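Local coordinates for protein putative ManD family dehydratase (Pantoea ananatis, PDB 3T6C) that dehydrates D-gluconate to 2-dehydro-3-deoxy-D-gluconate with low activity in vitro, using one magnesium ion per subunit, as a member of the enolase superfamily, at residues A[30-35]-A[45-50]; A[354-359]-A[406-411]. One frame throughout, in Å; residues are numbered along the deposited sequence. Where two conformers were deposited one is given.

Contact 1 of 2, residues A[30-35]-A[45-50]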
ATOM      1  N   THR A  30     -44.956  27.874  -2.436  1.00 10.60           N
ATOM      2  CA  THR A  30     -45.891  28.524  -1.535  1.00 10.14           C
ATOM      3  C   THR A  30     -46.235  27.816  -0.225  1.00 11.44           C
ATOM      4  O   THR A  30     -46.654  28.473   0.746  1.00 14.41           O
ATOM      5  CB  THR A  30     -47.197  28.774  -2.275  1.00 11.91           C
ATOM      6  OG1 THR A  30     -47.746  27.531  -2.740  1.00 12.81           O
ATOM      7  CG2 THR A  30     -46.971  29.714  -3.468  1.00 13.87           C
ATOM      8  N   ASN A  31     -46.046  26.501  -0.207  1.00 12.30           N
ATOM      9  CA  ASN A  31     -46.402  25.716   0.985  1.00 11.19           C
ATOM     10  C   ASN A  31     -45.639  24.419   0.935  1.00 11.45           C
ATOM     11  O   ASN A  31     -45.452  23.910  -0.136  1.00 12.91           O
ATOM     12  CB  ASN A  31     -47.936  25.436   0.979  1.00 12.19           C
ATOM     13  CG  ASN A  31     -48.451  24.941   2.333  1.00 25.29           C
ATOM     14  OD1 ASN A  31     -48.635  25.738   3.262  1.00 36.09           O
ATOM     15  ND2 ASN A  31     -48.714  23.640   2.448  1.00 29.72           N
ATOM     16  N   VAL A  32     -45.261  23.880   2.084  1.00 11.60           N
ATOM     17  CA  VAL A  32     -44.634  22.570   2.160  1.00 12.58           C
ATOM     18  C   VAL A  32     -45.316  21.874   3.292  1.00 18.24           C
ATOM     19  O   VAL A  32     -45.370  22.409   4.417  1.00 17.10           O
ATOM     20  CB  VAL A  32     -43.113  22.655   2.468  1.00  9.93           C
ATOM     21  CG1 VAL A  32     -42.488  21.220   2.691  1.00 11.46           C
ATOM     22  CG2 VAL A  32     -42.416  23.438   1.351  1.00 12.63           C
ATOM     23  N   LYS A  33     -45.821  20.673   3.039  1.00 14.49           N
ATOM     24  CA  LYS A  33     -46.384  19.920   4.165  1.00 21.50           C
ATOM     25  C   LYS A  33     -46.028  18.445   4.210  1.00 16.94           C
ATOM     26  O   LYS A  33     -45.633  17.851   3.224  1.00 14.42           O
ATOM     27  CB  LYS A  33     -47.871  20.066   4.216  1.00 23.01           C
ATOM     28  CG  LYS A  33     -48.569  19.308   3.169  1.00 19.88           C
ATOM     29  CD  LYS A  33     -50.048  19.386   3.503  1.00 31.04           C
ATOM     30  CE  LYS A  33     -50.861  19.067   2.326  1.00 32.52           C
ATOM     31  NZ  LYS A  33     -52.239  19.676   2.426  1.00 31.49           N
ATOM     32  N   THR A  34     -46.175  17.855   5.386  0.57 15.16           N
ATOM     33  CA  THR A  34     -45.871  16.442   5.574  0.57 13.48           C
ATOM     34  C   THR A  34     -47.180  15.701   5.836  0.57 11.89           C
ATOM     35  O   THR A  34     -47.997  16.150   6.645  0.57 14.37           O
ATOM     36  CB  THR A  34     -44.994  16.216   6.797  0.57 15.41           C
ATOM     37  OG1 THR A  34     -43.793  17.001   6.727  0.57 19.31           O
ATOM     38  CG2 THR A  34     -44.636  14.755   6.913  0.57 12.88           C
ATOM     39  N   ILE A  35     -47.361  14.560   5.164  1.00 10.26           N
ATOM     40  CA  ILE A  35     -48.512  13.718   5.326  1.00 11.04           C
ATOM     41  C   ILE A  35     -48.016  12.376   5.878  1.00 10.89           C
ATOM     42  O   ILE A  35     -47.086  11.744   5.302  1.00 12.35           O
ATOM     43  CB  ILE A  35     -49.212  13.497   3.983  1.00 11.56           C
ATOM     44  CG1 ILE A  35     -49.821  14.831   3.485  1.00 15.72           C
ATOM     45  CG2 ILE A  35     -50.334  12.483   4.128  1.00 14.74           C
ATOM     46  CD1 ILE A  35     -50.023  14.881   1.962  1.00 15.71           C
ATOM     47  N   VAL A  45     -44.000   8.482   5.428  1.00  8.89           N
ATOM     48  CA  VAL A  45     -43.928   9.953   5.484  1.00  9.22           C
ATOM     49  C   VAL A  45     -43.830  10.516   4.071  1.00 12.05           C
ATOM     50  O   VAL A  45     -42.879  10.198   3.340  1.00 12.26           O
ATOM     51  CB  VAL A  45     -42.703  10.415   6.281  1.00 12.26           C
ATOM     52  CG1 VAL A  45     -42.752  11.926   6.483  1.00 12.51           C
ATOM     53  CG2 VAL A  45     -42.646   9.689   7.636  1.00 13.73           C
ATOM     54  N   VAL A  46     -44.751  11.404   3.705  1.00 11.42           N
ATOM     55  CA  VAL A  46     -44.806  11.942   2.352  1.00 11.57           C
ATOM     56  C   VAL A  46     -44.741  13.466   2.484  1.00 11.49           C
ATOM     57  O   VAL A  46     -45.277  14.027   3.439  1.00 12.99           O
ATOM     58  CB  VAL A  46     -46.140  11.508   1.676  1.00 15.12           C
ATOM     59  CG1 VAL A  46     -46.498  12.389   0.484  1.00 17.32           C
ATOM     60  CG2 VAL A  46     -46.080  10.023   1.301  1.00 17.54           C
ATOM     61  N   VAL A  47     -44.032  14.116   1.568  1.00  9.74           N
ATOM     62  CA  VAL A  47     -44.005  15.565   1.493  1.00 10.03           C
ATOM     63  C   VAL A  47     -44.761  16.049   0.256  1.00 10.89           C
ATOM     64  O   VAL A  47     -44.656  15.457  -0.825  1.00 10.20           O
ATOM     65  CB  VAL A  47     -42.544  16.021   1.391  1.00 10.94           C
ATOM     66  CG1 VAL A  47     -42.437  17.480   0.957  1.00 12.46           C
ATOM     67  CG2 VAL A  47     -41.861  15.826   2.783  1.00 11.52           C
ATOM     68  N   LYS A  48     -45.556  17.109   0.430  1.00 10.24           N
ATOM     69  CA  LYS A  48     -46.186  17.795  -0.726  1.00  9.63           C
ATOM     70  C   LYS A  48     -45.702  19.245  -0.782  1.00 11.97           C
ATOM     71  O   LYS A  48     -45.865  19.986   0.195  1.00 13.77           O
ATOM     72  CB  LYS A  48     -47.735  17.759  -0.621  1.00 11.16           C
ATOM     73  CG  LYS A  48     -48.415  18.414  -1.831  1.00 12.23           C
ATOM     74  CD  LYS A  48     -49.888  17.932  -1.781  1.00 17.00           C
ATOM     75  CE  LYS A  48     -50.702  18.366  -2.942  1.00 24.38           C
ATOM     76  NZ  LYS A  48     -52.121  17.823  -2.756  1.00 17.52           N
ATOM     77  N   ILE A  49     -45.093  19.657  -1.900  1.00 10.86           N
ATOM     78  CA  ILE A  49     -44.656  21.027  -2.095  1.00 11.62           C
ATOM     79  C   ILE A  49     -45.582  21.721  -3.109  1.00 10.69           C
ATOM     80  O   ILE A  49     -45.684  21.279  -4.243  1.00 11.34           O
ATOM     81  CB  ILE A  49     -43.219  21.093  -2.627  1.00  9.71           C
ATOM     82  CG1 ILE A  49     -42.248  20.498  -1.602  1.00  9.39           C
ATOM     83  CG2 ILE A  49     -42.872  22.569  -2.969  1.00  9.18           C
ATOM     84  CD1 ILE A  49     -40.786  20.585  -2.040  1.00 10.95           C
ATOM     85  N   GLU A  50     -46.282  22.767  -2.672  1.00 10.45           N
ATOM     86  CA  GLU A  50     -47.160  23.542  -3.557  1.00 11.09           C
ATOM     87  C   GLU A  50     -46.420  24.717  -4.146  1.00 12.16           C
ATOM     88  O   GLU A  50     -45.511  25.277  -3.533  1.00 11.84           O
ATOM     89  CB  GLU A  50     -48.406  24.031  -2.823  1.00 15.81           C
ATOM     90  CG  GLU A  50     -49.207  22.871  -2.348  1.00 22.13           C
ATOM     91  CD  GLU A  50     -50.621  23.221  -1.998  1.00 39.83           C
ATOM     92  OE1 GLU A  50     -50.898  24.390  -1.632  1.00 46.21           O
ATOM     93  OE2 GLU A  50     -51.458  22.316  -2.112  1.00 40.07           O
TER
HETATM   94  O   HOH W   1     -48.036  21.683   0.670  1.00 24.95           O

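Contact 2 of 2, residues A[354-359]-A[406-411]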
ATOM      1  N   SER A 354     -42.794   4.775   0.517  1.00  8.99           N
ATOM      2  CA  SER A 354     -44.121   5.095  -0.035  1.00 10.76           C
ATOM      3  C   SER A 354     -44.133   4.780  -1.519  1.00 11.79           C
ATOM      4  O   SER A 354     -43.079   4.624  -2.119  1.00  9.80           O
ATOM      5  CB  SER A 354     -44.475   6.573   0.175  1.00 12.66           C
ATOM      6  OG  SER A 354     -43.700   7.352  -0.688  1.00 10.83           O
ATOM      7  N   PRO A 355     -45.334   4.710  -2.148  1.00  9.30           N
ATOM      8  CA  PRO A 355     -45.319   4.510  -3.588  1.00  9.27           C
ATOM      9  C   PRO A 355     -44.568   5.620  -4.362  1.00 12.52           C
ATOM     10  O   PRO A 355     -44.116   5.352  -5.471  1.00 10.47           O
ATOM     11  CB  PRO A 355     -46.799   4.569  -3.946  1.00  8.09           C
ATOM     12  CG  PRO A 355     -47.450   3.883  -2.749  1.00 10.94           C
ATOM     13  CD  PRO A 355     -46.674   4.492  -1.567  1.00 10.29           C
ATOM     14  N   ILE A 356     -44.471   6.824  -3.800  1.00 10.45           N
ATOM     15  CA  ILE A 356     -43.639   7.897  -4.362  1.00  9.97           C
ATOM     16  C   ILE A 356     -42.170   7.465  -4.442  1.00 11.27           C
ATOM     17  O   ILE A 356     -41.536   7.627  -5.510  1.00 10.28           O
ATOM     18  CB  ILE A 356     -43.787   9.168  -3.538  1.00  8.86           C
ATOM     19  CG1 ILE A 356     -45.236   9.594  -3.496  1.00 11.16           C
ATOM     20  CG2 ILE A 356     -42.910  10.307  -4.129  1.00 14.12           C
ATOM     21  CD1 ILE A 356     -45.540  10.552  -2.322  1.00 14.11           C
ATOM     22  N   GLY A 357     -41.658   6.874  -3.345  1.00  9.81           N
ATOM     23  CA  GLY A 357     -40.290   6.349  -3.277  1.00  7.99           C
ATOM     24  C   GLY A 357     -40.097   5.174  -4.234  1.00  9.89           C
ATOM     25  O   GLY A 357     -39.058   5.071  -4.891  1.00 10.02           O
ATOM     26  N   VAL A 358     -41.120   4.328  -4.347  1.00  9.43           N
ATOM     27  CA  VAL A 358     -41.057   3.219  -5.312  1.00 10.69           C
ATOM     28  C   VAL A 358     -40.909   3.755  -6.721  1.00 10.92           C
ATOM     29  O   VAL A 358     -40.077   3.264  -7.507  1.00 10.49           O
ATOM     30  CB  VAL A 358     -42.316   2.353  -5.217  1.00 11.41           C
ATOM     31  CG1 VAL A 358     -42.352   1.313  -6.356  1.00 11.56           C
ATOM     32  CG2 VAL A 358     -42.308   1.670  -3.871  1.00 10.42           C
ATOM     33  N   CYS A 359     -41.689   4.783  -7.066  1.00 12.33           N
ATOM     34  CA  CYS A 359     -41.563   5.407  -8.399  1.00 11.23           C
ATOM     35  C   CYS A 359     -40.203   6.064  -8.599  1.00 10.26           C
ATOM     36  O   CYS A 359     -39.594   5.904  -9.652  1.00 10.60           O
ATOM     37  CB  CYS A 359     -42.679   6.441  -8.629  1.00  8.82           C
ATOM     38  SG  CYS A 359     -44.308   5.689  -8.858  1.00 13.15           S
ATOM     39  N   LEU A 406     -42.963  12.289 -11.339  1.00  9.95           N
ATOM     40  CA  LEU A 406     -42.830  10.907 -10.886  1.00 10.45           C
ATOM     41  C   LEU A 406     -44.050  10.036 -11.255  1.00 10.52           C
ATOM     42  O   LEU A 406     -44.082   8.830 -10.934  1.00 12.08           O
ATOM     43  CB  LEU A 406     -42.516  10.849  -9.385  1.00 11.99           C
ATOM     44  CG  LEU A 406     -41.093  11.327  -9.027  1.00 10.77           C
ATOM     45  CD1 LEU A 406     -40.975  11.438  -7.485  1.00 11.89           C
ATOM     46  CD2 LEU A 406     -40.081  10.316  -9.550  1.00 10.76           C
ATOM     47  N   GLY A 407     -45.015  10.633 -11.976  1.00 10.44           N
ATOM     48  CA  GLY A 407     -46.191   9.904 -12.437  1.00 11.56           C
ATOM     49  C   GLY A 407     -47.085   9.352 -11.327  1.00 14.19           C
ATOM     50  O   GLY A 407     -47.809   8.365 -11.526  1.00 15.71           O
ATOM     51  N   ILE A 408     -47.048  10.002 -10.164  1.00 11.58           N
ATOM     52  CA  ILE A 408     -47.660   9.489  -8.933  1.00 10.99           C
ATOM     53  C   ILE A 408     -48.416  10.630  -8.273  1.00 12.19           C
ATOM     54  O   ILE A 408     -48.020  11.805  -8.343  1.00 14.48           O
ATOM     55  CB  ILE A 408     -46.528   8.938  -7.972  1.00 11.33           C
ATOM     56  CG1 ILE A 408     -47.115   8.078  -6.847  1.00 12.00           C
ATOM     57  CG2 ILE A 408     -45.665  10.086  -7.350  1.00 12.70           C
ATOM     58  CD1 ILE A 408     -47.827   6.880  -7.383  1.00 13.17           C
ATOM     59  N   ASP A 409     -49.514  10.293  -7.608  1.00 11.38           N
ATOM     60  CA  ASP A 409     -50.274  11.323  -6.908  1.00 13.91           C
ATOM     61  C   ASP A 409     -50.641  10.822  -5.515  1.00 10.57           C
ATOM     62  O   ASP A 409     -50.317   9.671  -5.142  1.00 11.19           O
ATOM     63  CB  ASP A 409     -51.548  11.641  -7.724  1.00 13.29           C
ATOM     64  CG  ASP A 409     -52.136  13.029  -7.402  1.00 21.29           C
ATOM     65  OD1 ASP A 409     -51.535  13.830  -6.648  1.00 18.22           O
ATOM     66  OD2 ASP A 409     -53.245  13.304  -7.921  1.00 22.49           O
ATOM     67  N   ILE A 410     -51.270  11.691  -4.704  1.00 11.10           N
ATOM     68  CA  ILE A 410     -51.765  11.244  -3.384  1.00 10.55           C
ATOM     69  C   ILE A 410     -53.162  11.837  -3.164  1.00 12.23           C
ATOM     70  O   ILE A 410     -53.402  13.031  -3.464  1.00 16.02           O
ATOM     71  CB  ILE A 410     -50.833  11.631  -2.194  1.00 14.79           C
ATOM     72  CG1 ILE A 410     -51.338  10.935  -0.918  1.00 15.85           C
ATOM     73  CG2 ILE A 410     -50.756  13.174  -2.000  1.00 13.36           C
ATOM     74  CD1 ILE A 410     -50.410  11.091   0.255  1.00 15.62           C
ATOM     75  N   ASN A 411     -54.095  10.983  -2.742  1.00 11.24           N
ATOM     76  CA  ASN A 411     -55.416  11.467  -2.380  1.00 10.55           C
ATOM     77  C   ASN A 411     -55.338  11.745  -0.896  1.00 12.95           C
ATOM     78  O   ASN A 411     -55.326  10.833  -0.075  1.00 12.96           O
ATOM     79  CB  ASN A 411     -56.447  10.397  -2.758  1.00 12.51           C
ATOM     80  CG  ASN A 411     -57.841  10.832  -2.454  1.00 14.02           C
ATOM     81  OD1 ASN A 411     -58.087  11.438  -1.416  1.00 13.90           O
ATOM     82  ND2 ASN A 411     -58.753  10.630  -3.406  1.00 16.04           N
TER

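Contact 1 of 2, residues A[30-35]-A[45-50]
Strands 30-35 and 45-50 run antiparallel, their axes 4.6 Å apart with an angle of 156° between their directions, and form a beta hairpin of the three-stranded sheet in the N-terminal domain of this mandelate racemase/muconate lactonizing enzyme relative. Lys-33 pairs with Lys-48, and Ile-35 with Val-46, through two backbone hydrogen bonds each; Lys-33 N donates to Lys-48 O over 2.9 Å. Toward the start of the first strand the pattern changes: Thr-30 and Asn-31 both face Glu-50 in a classic beta bulge. Glu-50 N donates to Asn-31 O, whereas Thr-30 N reaches Glu-50 O from 36° above the carbonyl plane.

On one face, Val-32, Thr-34, Val-47 and Ile-49 point toward helices 68-83 and 108-129. Val-32 divides its branches between two neighbours, CG1 meeting Val-47 CG1 at 4.1 Å and CG2 lying beside Ile-49 CG1 at 4.2 Å. Thr-34 was modelled in two conformers; in the one given, CG2 is anti to the backbone nitrogen and lies on the side of Val-45 CG1, a pair closer than usual and therefore doubtful, while OG1, beside that nitrogen, is hydrogen-bonded to Asp-76.

The other face carries Lys-33 and Lys-48, whose extended chains lie alongside each other, CG of Lys-33 being 4.2 Å from CB of Lys-48. Both ammonium groups converge on Glu-412, each forming a salt bridge to a different carboxylate oxygen, and Lys-48 also makes a cation-pi contact with Tyr-57. On this face a water joins side chain to backbone, accepting from Asn-31 ND2 at 2.7 Å and donating to Lys-48 O at 2.8 Å.

Contact 2 of 2, residues A[354-359]-A[406-411]
The first turn of helix 355-367, which lies between the parallel strands 344-345 and 374-375 of the modified TIM barrel characteristic of the enolase superfamily, packs against the loop 406-411 that leads into helix 412-415. No hydrogen bond crosses between the two segments: the interface is made by the side chains of Pro-355, Ile-356, Cys-359, Leu-406 and Ile-408, all buried, and the closest CA pairing is Cys-359 CA with Leu-406 CA, 6.2 Å.

Ile-408 is the residue that meets three helix side chains. Its CG1 is anti to the backbone nitrogen (chi1 -166°), and the next torsion bends CD1 (chi2 61°), which contacts Cys-359 SG at 4.0 Å and, more loosely, Pro-355 CB. Its other branch, CG2, touches Ile-356 CG1 at 3.9 Å, the two isoleucine side chains crossing at about a right angle. Ile-356 thus works in two directions, because its CG2 branch goes to Leu-406 CD1 at 4.0 Å, again with the side chains roughly perpendicular. Beyond the two segments, Phe-387 lies against both Pro-355 and Ile-356.

Polar bonding stays within the segments or leads outward. Ser-354 is the N-cap of the helix, its OG accepting a weak hydrogen bond from Gly-357 N at 3.4 Å. In the loop, Asp-409 points away from the helix; OD1 accepts a weak bond from Ile-410 N and a further hydrogen bond from Tyr-57 OH. The loop is held at both ends, Leu-406 N donating to Asp-123 OD1 and Asn-411 OD1 capping helix 412-415 by accepting from Leu-414 N. Between these ends the helix comes close to the loop backbone, where Cys-359 CB lies 3.6 Å from Leu-406 O.

In the fold
Contact 1 is a partly buried hairpin within the N-terminal domain, bonded through its backbone and charged along one edge; contact 2 is a fully buried, apolar helix-to-loop packing within the C-terminal domain. Their centres lie 13 Å apart, and they touch across the interface between the two domains. Val-46 is the main junction: its CG1 meets Ile-356 CD1 at 3.5 Å, while CG2 packs on Ser-354 CB. Ile-410 CD1 adds contacts with Ile-35 CG2 and Val-46 CG1, each at 4.1 Å. Thus the hairpin's lysine-bearing face also presents apolar side chains to the C-terminal domain, and loop 406-411 takes part in both contact 2 and this junction.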